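Local coordinates for hypothetical protein (Thermococcus kodakarensis, PDB 2PBZ) that probably acts as a PurP-type, ATP-dependent carbon-nitrogen ligase in purine (IMP) biosynthesis, and binds ATP in the crystal, at residues H174-P179 / A295-L300; E107-P112 / V235-E240; N274-Y279 / G285-M290; L93-E96 / E100-D103. All coordinates share one frame; numbering follows the deposited sequence.

Contact 4 comes first in sequence, folding residues 93-96 onto the start of helix 99-109. Contacts 2 and 1 then alternate segments, with both of contact 3 between those of contact 1. Contact 2 joins the end of helix 99-109 to helix 224-241, about 12 Å from contact 4 between centres; Met238 touches Trp95. Contact 1 packs strand 170-178 of the antiparallel sheet on helix 290-302, and contact 3, centred about 13 Å away, folds the loops around helix 280-283, just before helix 290-302. Contacts 3 and 4, centres about 27 Å apart, lie on opposite sides of the chain's centre. The set runs from helix 99-109, whose first turn lies near ATP, across the ATP-grasp-type region to a subunit interface.

Contact 1. Residues H174-P179 / A295-L300; sequences HFFYSP and ARELRL
Glu297 carries this contact, its side chain against the edge of Phe176 and its carboxylate reaching Pro179. In helix 290-302 the residue before it, Arg296, sends its guanidinium off in another direction, to salt bridges with Glu23 and Glu286. Glu297 itself leaves the helix with CG anti to the backbone N (chi1 -174°) and then bends at chi2, so that CB and CG come up to the edge of the ring at CZ and the carboxylate turns to the strand end. CB sits 3.6 Å from Phe176 CZ. CG lies in the plane of the ring at its edge, 3.8 Å from CZ, and the carboxylate plane is turned 69° from that of the ring. Farther out, OE2 comes within 3.3 Å of Pro179 CD; its approach to Ser178 is too close to be reliable, and no hydrogen bond crosses the contact. Cutting Glu297 back to an alanine would keep the CB contact but is likely to lose CG and the carboxylate from the ring edge and from Pro179, and to leave Arg293 without its weak, long-range charge partner. Strand 174-178 runs almost parallel to the short helical segment 295-300, 6° apart, with 10.6 Å between axes; strands 183-194 and 249-255 flank it, and Met290, Arg293 and Ile294 of helix 290-302 also pack on Phe176.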
loop_
_atom_site.group_PDB
_atom_site.type_symbol
_atom_site.label_atom_id
_atom_site.label_comp_id
_atom_site.label_asym_id
_atom_site.label_seq_id
_atom_site.Cartn_x
_atom_site.Cartn_y
_atom_site.Cartn_z
ATOM N N HIS A 174 4.079 10.652 10.239
ATOM C CA HIS A 174 3.135 11.752 10.281
ATOM C C HIS A 174 2.522 11.922 11.671
ATOM O O HIS A 174 2.058 10.954 12.283
ATOM C CB HIS A 174 2.042 11.493 9.242
ATOM C CG HIS A 174 2.582 11.199 7.876
ATOM N ND1 HIS A 174 3.153 12.169 7.080
ATOM C CD2 HIS A 174 2.703 10.034 7.195
ATOM C CE1 HIS A 174 3.607 11.614 5.970
ATOM N NE2 HIS A 174 3.349 10.319 6.015
ATOM N N PHE A 175 2.516 13.159 12.159
ATOM C CA PHE A 175 1.954 13.469 13.477
ATOM C C PHE A 175 0.939 14.591 13.410
ATOM O O PHE A 175 0.917 15.387 12.470
ATOM C CB PHE A 175 3.030 13.930 14.461
ATOM C CG PHE A 175 4.012 12.876 14.848
ATOM C CD1 PHE A 175 5.288 12.862 14.299
ATOM C CD2 PHE A 175 3.686 11.930 15.822
ATOM C CE1 PHE A 175 6.237 11.931 14.714
ATOM C CE2 PHE A 175 4.624 10.989 16.251
ATOM C CZ PHE A 175 5.902 10.991 15.697
ATOM N N PHE A 176 0.112 14.664 14.437
ATOM C CA PHE A 176 -0.868 15.730 14.518
ATOM C C PHE A 176 -1.028 16.080 15.976
ATOM O O PHE A 176 -1.670 15.345 16.715
ATOM C CB PHE A 176 -2.219 15.293 13.950
ATOM C CG PHE A 176 -3.224 16.411 13.855
ATOM C CD1 PHE A 176 -3.408 17.100 12.654
ATOM C CD2 PHE A 176 -3.986 16.781 14.961
ATOM C CE1 PHE A 176 -4.335 18.137 12.553
ATOM C CE2 PHE A 176 -4.923 17.821 14.878
ATOM C CZ PHE A 176 -5.097 18.500 13.669
ATOM N N TYR A 177 -0.423 17.178 16.413
ATOM C CA TYR A 177 -0.604 17.557 17.800
ATOM C C TYR A 177 -1.864 18.402 17.841
ATOM O O TYR A 177 -1.981 19.357 17.097
ATOM C CB TYR A 177 0.566 18.377 18.329
ATOM C CG TYR A 177 0.260 18.858 19.721
ATOM C CD1 TYR A 177 0.119 17.950 20.766
ATOM C CD2 TYR A 177 -0.027 20.203 19.967
ATOM C CE1 TYR A 177 -0.308 18.357 22.019
ATOM C CE2 TYR A 177 -0.458 20.623 21.223
ATOM C CZ TYR A 177 -0.597 19.691 22.242
ATOM O OH TYR A 177 -1.031 20.085 23.474
ATOM N N SER A 178 -2.810 18.073 18.704
ATOM C CA SER A 178 -4.031 18.851 18.731
ATOM C C SER A 178 -4.227 19.613 20.015
ATOM O O SER A 178 -4.178 19.032 21.097
ATOM C CB SER A 178 -5.233 17.948 18.509
ATOM O OG SER A 178 -5.493 17.190 19.659
ATOM N N PRO A 179 -4.423 20.939 19.919
ATOM C CA PRO A 179 -4.633 21.742 21.129
ATOM C C PRO A 179 -6.010 21.432 21.681
ATOM O O PRO A 179 -6.187 21.235 22.873
ATOM C CB PRO A 179 -4.515 23.168 20.621
ATOM C CG PRO A 179 -3.506 23.038 19.526
ATOM C CD PRO A 179 -3.978 21.792 18.804
ATOM N N ALA A 295 -9.414 19.209 9.398
ATOM C CA ALA A 295 -10.768 19.739 9.328
ATOM C C ALA A 295 -11.562 19.426 10.566
ATOM O O ALA A 295 -12.379 20.241 10.993
ATOM C CB ALA A 295 -11.486 19.200 8.111
ATOM N N ARG A 296 -11.342 18.248 11.146
ATOM C CA ARG A 296 -12.088 17.896 12.348
ATOM C C ARG A 296 -11.605 18.740 13.512
ATOM O O ARG A 296 -12.365 19.030 14.439
ATOM C CB ARG A 296 -11.941 16.419 12.697
ATOM C CG ARG A 296 -12.603 16.094 14.024
ATOM C CD ARG A 296 -13.027 14.663 14.106
ATOM N NE ARG A 296 -13.875 14.303 12.979
ATOM C CZ ARG A 296 -14.463 13.122 12.834
ATOM N NH1 ARG A 296 -14.301 12.178 13.753
ATOM N NH2 ARG A 296 -15.196 12.873 11.758
ATOM N N GLU A 297 -10.338 19.136 13.445
ATOM C CA GLU A 297 -9.743 19.960 14.477
ATOM C C GLU A 297 -10.440 21.308 14.416
ATOM O O GLU A 297 -10.754 21.916 15.433
ATOM C CB GLU A 297 -8.247 20.144 14.215
ATOM C CG GLU A 297 -7.532 20.881 15.328
ATOM C CD GLU A 297 -7.336 20.020 16.549
ATOM O OE1 GLU A 297 -8.261 19.257 16.917
ATOM O OE2 GLU A 297 -6.256 20.115 17.145
ATOM N N LEU A 298 -10.682 21.757 13.197
ATOM C CA LEU A 298 -11.341 23.018 12.954
ATOM C C LEU A 298 -12.769 22.959 13.485
ATOM O O LEU A 298 -13.189 23.816 14.258
ATOM C CB LEU A 298 -11.338 23.291 11.459
ATOM C CG LEU A 298 -11.294 24.736 10.977
ATOM C CD1 LEU A 298 -10.187 25.499 11.699
ATOM C CD2 LEU A 298 -11.071 24.746 9.470
ATOM N N ARG A 299 -13.512 21.935 13.090
ATOM C CA ARG A 299 -14.898 21.801 13.528
ATOM C C ARG A 299 -15.014 21.697 15.046
ATOM O O ARG A 299 -15.955 22.218 15.640
ATOM C CB ARG A 299 -15.539 20.572 12.899
ATOM C CG ARG A 299 -17.052 20.599 12.938
ATOM C CD ARG A 299 -17.606 19.214 12.722
ATOM N NE ARG A 299 -17.090 18.318 13.750
ATOM C CZ ARG A 299 -17.849 17.562 14.544
ATOM N NH1 ARG A 299 -19.172 17.585 14.426
ATOM N NH2 ARG A 299 -17.280 16.800 15.476
ATOM N N LEU A 300 -14.067 21.006 15.674
ATOM C CA LEU A 300 -14.099 20.867 17.116
ATOM C C LEU A 300 -13.900 22.222 17.762
ATOM O O LEU A 300 -14.546 22.542 18.746
ATOM C CB LEU A 300 -13.005 19.916 17.594
ATOM C CG LEU A 300 -13.270 18.440 17.364
ATOM C CD1 LEU A 300 -12.125 17.640 17.946
ATOM C CD2 LEU A 300 -14.595 18.050 18.017
#

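Contact 2. Residues E107-P112 / V235-E240; sequences EGAGIP and VRTMRE
Thr237 meets the last turn of helix 99-109 through its methyl group, pressed against Gly108 and Ala109. Starting at the root of the side chain, CB lies 3.8 Å from Gly108 O, a loose approach to a backbone carbonyl. The methyl CG2 goes deeper: it is 3.2 Å from Gly108 O and 3.3 Å from Ala109 CA, with the methyl of Ala109, CB, at 3.6 Å from the same carbon. The other branch, OG1, makes no hydrogen bond to residues 107-112. A chi1 of 112° stands away from the staggered positions and brings CG2 nearly into eclipse with Thr237 N, a turn that suggests some strain if the side chain is modelled correctly. Because Gly108 has no side chain, its carbonyl and the neighbouring Ala109 are what the threonine meets, and the backbones come close: the CA atoms of Ala109 and Thr237 are 5.9 Å apart. Just beyond, Gly110 ends the helix in a Schellman motif, with positive phi (78°) and its N bonded to Glu107 O at 2.9 Å. The contact therefore joins a helix end to the flank of another helix, near the surface. Ala109 also touches Ala233 of helix 224-241, Ile111 and Pro112 pack on Tyr230 of the same helix, and Pro112 pairs by backbone bond with Ala262 in strand 261-266.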
loop_
_atom_site.group_PDB
_atom_site.type_symbol
_atom_site.label_atom_id
_atom_site.label_comp_id
_atom_site.label_asym_id
_atom_site.label_seq_id
_atom_site.Cartn_x
_atom_site.Cartn_y
_atom_site.Cartn_z
ATOM N N GLU A 107 18.050 19.021 17.305
ATOM C CA GLU A 107 19.015 18.942 18.393
ATOM C C GLU A 107 18.266 19.248 19.687
ATOM O O GLU A 107 18.389 18.525 20.673
ATOM C CB GLU A 107 20.148 19.948 18.178
ATOM C CG GLU A 107 20.770 19.847 16.793
ATOM C CD GLU A 107 22.049 20.660 16.655
ATOM O OE1 GLU A 107 22.006 21.892 16.907
ATOM O OE2 GLU A 107 23.092 20.067 16.294
ATOM N N GLY A 108 17.461 20.310 19.656
ATOM C CA GLY A 108 16.697 20.709 20.820
ATOM C C GLY A 108 15.763 19.637 21.334
ATOM O O GLY A 108 15.411 19.636 22.510
ATOM N N ALA A 109 15.346 18.723 20.461
ATOM C CA ALA A 109 14.439 17.651 20.877
ATOM C C ALA A 109 15.198 16.384 21.254
ATOM O O ALA A 109 14.600 15.421 21.734
ATOM C CB ALA A 109 13.427 17.343 19.771
ATOM N N GLY A 110 16.513 16.393 21.033
ATOM C CA GLY A 110 17.327 15.235 21.365
ATOM C C GLY A 110 17.214 14.111 20.353
ATOM O O GLY A 110 17.631 12.989 20.617
ATOM N N ILE A 111 16.661 14.416 19.186
ATOM C CA ILE A 111 16.490 13.419 18.138
ATOM C C ILE A 111 17.795 13.184 17.379
ATOM O O ILE A 111 18.464 14.128 16.956
ATOM C CB ILE A 111 15.378 13.860 17.157
ATOM C CG1 ILE A 111 14.088 14.106 17.943
ATOM C CG2 ILE A 111 15.142 12.784 16.090
ATOM C CD1 ILE A 111 12.991 14.753 17.140
ATOM N N PRO A 112 18.177 11.909 17.210
ATOM C CA PRO A 112 19.410 11.568 16.496
ATOM C C PRO A 112 19.306 11.994 15.045
ATOM O O PRO A 112 18.308 11.716 14.397
ATOM C CB PRO A 112 19.485 10.045 16.629
ATOM C CG PRO A 112 18.708 9.765 17.911
ATOM C CD PRO A 112 17.528 10.700 17.751
ATOM N N VAL A 235 7.471 18.350 20.013
ATOM C CA VAL A 235 6.425 19.274 20.367
ATOM C C VAL A 235 6.882 20.182 21.497
ATOM O O VAL A 235 6.702 21.398 21.427
ATOM C CB VAL A 235 5.159 18.527 20.794
ATOM C CG1 VAL A 235 4.112 19.509 21.287
ATOM C CG2 VAL A 235 4.629 17.736 19.622
ATOM N N ARG A 236 7.489 19.595 22.526
ATOM C CA ARG A 236 7.965 20.361 23.675
ATOM C C ARG A 236 8.910 21.470 23.279
ATOM O O ARG A 236 8.658 22.626 23.581
ATOM C CB ARG A 236 8.669 19.456 24.695
ATOM C CG ARG A 236 7.932 18.166 25.039
ATOM C CD ARG A 236 6.511 18.412 25.539
ATOM N NE ARG A 236 6.449 18.711 26.967
ATOM C CZ ARG A 236 5.345 19.097 27.602
ATOM N NH1 ARG A 236 4.212 19.230 26.931
ATOM N NH2 ARG A 236 5.368 19.356 28.901
ATOM N N THR A 237 9.992 21.135 22.587
ATOM C CA THR A 237 10.949 22.164 22.207
ATOM C C THR A 237 10.421 23.181 21.209
ATOM O O THR A 237 10.883 24.323 21.180
ATOM C CB THR A 237 12.270 21.576 21.637
ATOM O OG1 THR A 237 12.370 21.898 20.245
ATOM C CG2 THR A 237 12.340 20.075 21.838
HETATM N N MSE A 238 9.461 22.782 20.386
HETATM C CA MSE A 238 8.901 23.704 19.418
HETATM C C MSE A 238 7.995 24.681 20.130
HETATM O O MSE A 238 7.810 25.807 19.682
HETATM C CB MSE A 238 8.131 22.956 18.327
HETATM C CG MSE A 238 9.042 22.289 17.308
HETATM SE SE MSE A 238 10.366 23.493 16.536
HETATM C CE MSE A 238 9.219 24.920 15.918
ATOM N N ARG A 239 7.440 24.242 21.251
ATOM C CA ARG A 239 6.568 25.084 22.058
ATOM C C ARG A 239 7.420 26.224 22.662
ATOM O O ARG A 239 6.895 27.270 23.050
ATOM C CB ARG A 239 5.914 24.241 23.160
ATOM C CG ARG A 239 4.655 24.845 23.743
ATOM C CD ARG A 239 4.157 24.034 24.929
ATOM N NE ARG A 239 3.727 22.674 24.586
ATOM C CZ ARG A 239 2.535 22.361 24.077
ATOM N NH1 ARG A 239 1.641 23.311 23.835
ATOM N NH2 ARG A 239 2.211 21.091 23.855
ATOM N N GLU A 240 8.737 26.004 22.713
ATOM C CA GLU A 240 9.704 26.978 23.228
ATOM C C GLU A 240 10.303 27.772 22.085
ATOM O O GLU A 240 10.112 28.982 21.979
ATOM C CB GLU A 240 10.843 26.266 23.946
ATOM C CG GLU A 240 10.457 25.682 25.272
ATOM C CD GLU A 240 10.121 26.763 26.275
ATOM O OE1 GLU A 240 11.016 27.595 26.604
ATOM O OE2 GLU A 240 8.956 26.784 26.730
#

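Contact 3. Residues N274-Y279 / G285-M290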
loop_
_atom_site.group_PDB
_atom_site.type_symbol
_atom_site.label_atom_id
_atom_site.label_comp_id
_atom_site.label_asym_id
_atom_site.label_seq_id
_atom_site.Cartn_x
_atom_site.Cartn_y
_atom_site.Cartn_z
ATOM N N ASN A 274 -1.103 11.515 1.821
ATOM C CA ASN A 274 -2.097 11.268 0.780
ATOM C C ASN A 274 -2.307 9.747 0.688
ATOM O O ASN A 274 -3.316 9.281 0.154
ATOM C CB ASN A 274 -1.630 11.782 -0.597
ATOM C CG ASN A 274 -1.670 13.297 -0.718
ATOM O OD1 ASN A 274 -2.618 13.938 -0.298
ATOM N ND2 ASN A 274 -0.645 13.868 -1.329
ATOM N N ALA A 275 -1.350 8.982 1.201
ATOM C CA ALA A 275 -1.458 7.533 1.174
ATOM C C ALA A 275 -2.537 7.123 2.172
ATOM O O ALA A 275 -2.862 7.895 3.075
ATOM C CB ALA A 275 -0.112 6.881 1.526
ATOM N N ASP A 276 -3.074 5.912 2.005
ATOM C CA ASP A 276 -4.139 5.386 2.855
ATOM C C ASP A 276 -3.651 4.773 4.183
ATOM O O ASP A 276 -3.382 3.568 4.270
ATOM C CB ASP A 276 -4.960 4.372 2.033
ATOM C CG ASP A 276 -6.119 3.761 2.808
ATOM O OD1 ASP A 276 -6.827 4.492 3.519
ATOM O OD2 ASP A 276 -6.329 2.538 2.683
ATOM N N HIS A 277 -3.550 5.613 5.212
ATOM C CA HIS A 277 -3.104 5.181 6.535
ATOM C C HIS A 277 -4.309 4.908 7.425
ATOM O O HIS A 277 -5.367 5.499 7.219
ATOM C CB HIS A 277 -2.275 6.272 7.228
ATOM C CG HIS A 277 -1.174 6.836 6.386
ATOM N ND1 HIS A 277 -0.090 6.092 5.967
ATOM C CD2 HIS A 277 -0.995 8.079 5.879
ATOM C CE1 HIS A 277 0.707 6.851 5.239
ATOM N NE2 HIS A 277 0.181 8.062 5.169
ATOM N N TRP A 278 -4.162 3.996 8.391
ATOM C CA TRP A 278 -5.236 3.756 9.352
ATOM C C TRP A 278 -4.684 4.433 10.620
ATOM O O TRP A 278 -4.504 5.651 10.596
ATOM C CB TRP A 278 -5.557 2.251 9.531
ATOM C CG TRP A 278 -4.427 1.341 9.892
ATOM C CD1 TRP A 278 -3.420 0.926 9.077
ATOM C CD2 TRP A 278 -4.194 0.723 11.166
ATOM N NE1 TRP A 278 -2.574 0.085 9.758
ATOM C CE2 TRP A 278 -3.022 -0.057 11.044
ATOM C CE3 TRP A 278 -4.858 0.756 12.402
ATOM C CZ2 TRP A 278 -2.498 -0.803 12.112
ATOM C CZ3 TRP A 278 -4.335 0.014 13.467
ATOM C CH2 TRP A 278 -3.167 -0.754 13.312
ATOM N N TYR A 279 -4.384 3.723 11.701
ATOM C CA TYR A 279 -3.828 4.421 12.881
ATOM C C TYR A 279 -4.794 5.421 13.525
ATOM O O TYR A 279 -5.076 5.325 14.711
ATOM C CB TYR A 279 -2.532 5.159 12.520
ATOM C CG TYR A 279 -1.328 4.266 12.405
ATOM C CD1 TYR A 279 -1.466 2.891 12.229
ATOM C CD2 TYR A 279 -0.047 4.798 12.413
ATOM C CE1 TYR A 279 -0.356 2.072 12.058
ATOM C CE2 TYR A 279 1.065 3.986 12.242
ATOM C CZ TYR A 279 0.908 2.625 12.062
ATOM O OH TYR A 279 2.004 1.828 11.858
ATOM N N GLY A 285 -13.063 6.075 16.016
ATOM C CA GLY A 285 -13.631 4.809 15.610
ATOM C C GLY A 285 -13.440 4.621 14.123
ATOM O O GLY A 285 -13.307 3.508 13.620
ATOM N N GLU A 286 -13.397 5.744 13.423
ATOM C CA GLU A 286 -13.277 5.773 11.980
ATOM C C GLU A 286 -11.867 6.053 11.485
ATOM O O GLU A 286 -11.032 6.580 12.216
ATOM C CB GLU A 286 -14.257 6.820 11.440
ATOM C CG GLU A 286 -14.062 8.185 12.060
ATOM C CD GLU A 286 -15.166 9.155 11.708
ATOM O OE1 GLU A 286 -15.615 9.131 10.532
ATOM O OE2 GLU A 286 -15.571 9.945 12.600
ATOM N N ARG A 287 -11.623 5.703 10.223
ATOM C CA ARG A 287 -10.322 5.888 9.581
ATOM C C ARG A 287 -9.868 7.333 9.640
ATOM O O ARG A 287 -9.046 7.689 10.484
ATOM C CB ARG A 287 -10.367 5.465 8.124
ATOM C CG ARG A 287 -9.008 5.526 7.484
ATOM C CD ARG A 287 -8.314 4.217 7.669
ATOM N NE ARG A 287 -8.265 3.481 6.416
ATOM C CZ ARG A 287 -8.252 2.157 6.313
ATOM N NH1 ARG A 287 -8.292 1.401 7.404
ATOM N NH2 ARG A 287 -8.182 1.588 5.115
ATOM N N LEU A 288 -10.360 8.159 8.724
ATOM C CA LEU A 288 -10.016 9.576 8.760
ATOM C C LEU A 288 -8.568 9.940 8.370
ATOM O O LEU A 288 -7.623 9.623 9.088
ATOM C CB LEU A 288 -10.357 10.076 10.171
ATOM C CG LEU A 288 -10.197 11.496 10.669
ATOM C CD1 LEU A 288 -11.061 11.673 11.896
ATOM C CD2 LEU A 288 -8.741 11.766 10.982
ATOM N N SER A 289 -8.405 10.621 7.233
ATOM C CA SER A 289 -7.079 11.034 6.757
ATOM C C SER A 289 -6.543 12.266 7.494
ATOM O O SER A 289 -7.227 12.854 8.330
ATOM C CB SER A 289 -7.115 11.365 5.271
ATOM O OG SER A 289 -7.730 12.622 5.072
HETATM N N MSE A 290 -5.321 12.663 7.145
HETATM C CA MSE A 290 -4.685 13.816 7.766
HETATM C C MSE A 290 -5.386 15.108 7.388
HETATM O O MSE A 290 -5.456 16.044 8.191
HETATM C CB MSE A 290 -3.211 13.912 7.371
HETATM C CG MSE A 290 -2.507 15.117 7.996
HETATM SE SE MSE A 290 -2.070 14.990 9.930
HETATM C CE MSE A 290 -3.660 14.201 10.607
#
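Arg287 and Asp276 face each other with their side chains crossing at about a right angle and the guanidinium and carboxylate planes 50° apart, too tilted for a flat, two-pronged pairing. The salt bridge that results is correspondingly loose: NH2 lies 3.2 Å from Asp276 OD2, with an N-H...O angle of 131°, and NE makes a second weak bond to Asp276 OD1 at 3.4 Å. Arg287 starts with CG anti to its N (chi1 -175°) and then kinks at chi2 and chi3, which folds the chain over the backbone of the facing segment. There CD rests 3.2 Å from His277 O and 3.5 Å from Trp278 CA, while NH1 passes 3.6 Å from Trp278 CB and goes on to a salt bridge with Glu281. Trp278 swings its indole away, and Tyr279 CD1 sits over the centre of one of its faces. Ser280 OG, bonded to both Trp278 O and Leu288 O, fastens the two loops together around the short helix 280-283. Asp276 has its stronger partner in Arg287 of the third subunit, and Arg287 also pairs with Asp276 of the second. A leucine in place of Arg287 would probably leave Glu281 without its salt-bridge partner and take the positive charge away from Asp276 in its own chain and in the second subunit. The arrangement is that of an Asp-Arg salt-bridge network gathered where three copies of the protein meet.

Contact 4. Residues L93-E96 / E100-D103; sequences LKWE and ELQD
The indole of Trp95 is held between two methyls: Leu101 CD2 stands over one face, and Met238 CE, a selenomethionine methyl of helix 224-241, lies against the opposite face. The leucine contact is a CH-pi interaction, with CD2 3.9 Å from the centroid of the six-membered ring and only 4° off its normal. On the benzo side of the indole, CE3 comes 3.4 Å from Leu101 O and 3.8 Å from Leu101 CB, while on the pyrrole side NE1 is hydrogen-bonded to Glu242. Leu101 carries CG anti to its own carbonyl carbon (chi1 -63°), and the fork at CG sends CD2 over the ring and CD1 to Lys94 O, at 3.2 Å. Its CB, in turn, packs on Trp95 O at 3.6 Å. The other flat group, the amide of Gln102, reaches back along an extended chain to give a weak hydrogen bond from NE2 to Glu96 O, 3.3 Å long and bent to 132°. The carboxylate of Glu96 itself pairs with Arg268. Leu101 N bonds to Thr98 OG1, consistent with Thr98 as N-cap of helix 99-109. What results is a turn folded back onto the first turn of the helix it leads into; the side chain of Gln102 lies about 6 Å from a bound ATP, which places this turn beside the nucleotide site.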
loop_
_atom_site.group_PDB
_atom_site.type_symbol
_atom_site.label_atom_id
_atom_site.label_comp_id
_atom_site.label_asym_id
_atom_site.label_seq_id
_atom_site.Cartn_x
_atom_site.Cartn_y
_atom_site.Cartn_z
ATOM N N LEU A 93 5.980 27.072 9.767
ATOM C CA LEU A 93 6.220 26.697 8.387
ATOM C C LEU A 93 7.645 26.901 7.876
ATOM O O LEU A 93 8.089 26.173 6.989
ATOM C CB LEU A 93 5.253 27.453 7.478
ATOM C CG LEU A 93 3.765 27.262 7.784
ATOM C CD1 LEU A 93 2.963 28.358 7.107
ATOM C CD2 LEU A 93 3.321 25.877 7.336
ATOM N N LYS A 94 8.373 27.869 8.428
ATOM C CA LYS A 94 9.734 28.141 7.952
ATOM C C LYS A 94 10.802 27.218 8.533
ATOM O O LYS A 94 11.910 27.132 8.012
ATOM C CB LYS A 94 10.109 29.598 8.244
ATOM C CG LYS A 94 10.067 29.958 9.724
ATOM C CD LYS A 94 10.712 31.312 10.006
ATOM C CE LYS A 94 10.656 31.646 11.485
ATOM N NZ LYS A 94 9.266 31.802 11.985
ATOM N N TRP A 95 10.453 26.523 9.606
ATOM C CA TRP A 95 11.389 25.638 10.281
ATOM C C TRP A 95 11.870 24.417 9.522
ATOM O O TRP A 95 12.806 23.752 9.965
ATOM C CB TRP A 95 10.809 25.213 11.620
ATOM C CG TRP A 95 10.911 26.307 12.636
ATOM C CD1 TRP A 95 10.130 27.419 12.735
ATOM C CD2 TRP A 95 11.892 26.406 13.682
ATOM N NE1 TRP A 95 10.559 28.204 13.781
ATOM C CE2 TRP A 95 11.640 27.610 14.378
ATOM C CE3 TRP A 95 12.962 25.591 14.095
ATOM C CZ2 TRP A 95 12.421 28.025 15.470
ATOM C CZ3 TRP A 95 13.744 26.002 15.188
ATOM C CH2 TRP A 95 13.465 27.214 15.860
ATOM N N GLU A 96 11.246 24.120 8.383
ATOM C CA GLU A 96 11.660 22.974 7.592
ATOM C C GLU A 96 12.423 23.490 6.380
ATOM O O GLU A 96 12.959 22.713 5.583
ATOM C CB GLU A 96 10.438 22.174 7.135
ATOM C CG GLU A 96 9.788 22.723 5.882
ATOM C CD GLU A 96 8.555 21.948 5.453
ATOM O OE1 GLU A 96 8.574 20.692 5.490
ATOM O OE2 GLU A 96 7.565 22.596 5.055
ATOM N N GLU A 100 19.795 25.180 9.328
ATOM C CA GLU A 100 19.911 25.876 10.604
ATOM C C GLU A 100 18.712 25.618 11.501
ATOM O O GLU A 100 18.865 25.202 12.641
ATOM C CB GLU A 100 20.063 27.382 10.371
ATOM C CG GLU A 100 21.298 27.767 9.571
ATOM C CD GLU A 100 21.425 26.986 8.264
ATOM O OE1 GLU A 100 20.456 26.944 7.472
ATOM O OE2 GLU A 100 22.507 26.412 8.021
ATOM N N LEU A 101 17.517 25.862 10.981
ATOM C CA LEU A 101 16.306 25.655 11.756
ATOM C C LEU A 101 16.024 24.181 11.995
ATOM O O LEU A 101 15.631 23.771 13.087
ATOM C CB LEU A 101 15.121 26.301 11.045
ATOM C CG LEU A 101 15.213 27.819 10.896
ATOM C CD1 LEU A 101 14.072 28.309 10.012
ATOM C CD2 LEU A 101 15.162 28.470 12.265
ATOM N N GLN A 102 16.226 23.383 10.958
ATOM C CA GLN A 102 15.984 21.955 11.058
ATOM C C GLN A 102 16.847 21.344 12.150
ATOM O O GLN A 102 16.352 20.604 12.994
ATOM C CB GLN A 102 16.262 21.281 9.710
ATOM C CG GLN A 102 15.041 20.615 9.110
ATOM C CD GLN A 102 15.347 19.866 7.826
ATOM O OE1 GLN A 102 16.329 19.108 7.743
ATOM N NE2 GLN A 102 14.501 20.051 6.825
ATOM N N ASP A 103 18.133 21.671 12.139
ATOM C CA ASP A 103 19.073 21.157 13.136
ATOM C C ASP A 103 18.714 21.642 14.527
ATOM O O ASP A 103 18.576 20.839 15.449
ATOM C CB ASP A 103 20.493 21.620 12.817
ATOM C CG ASP A 103 21.003 21.054 11.525
ATOM O OD1 ASP A 103 21.652 21.816 10.777
ATOM O OD2 ASP A 103 20.766 19.858 11.259
#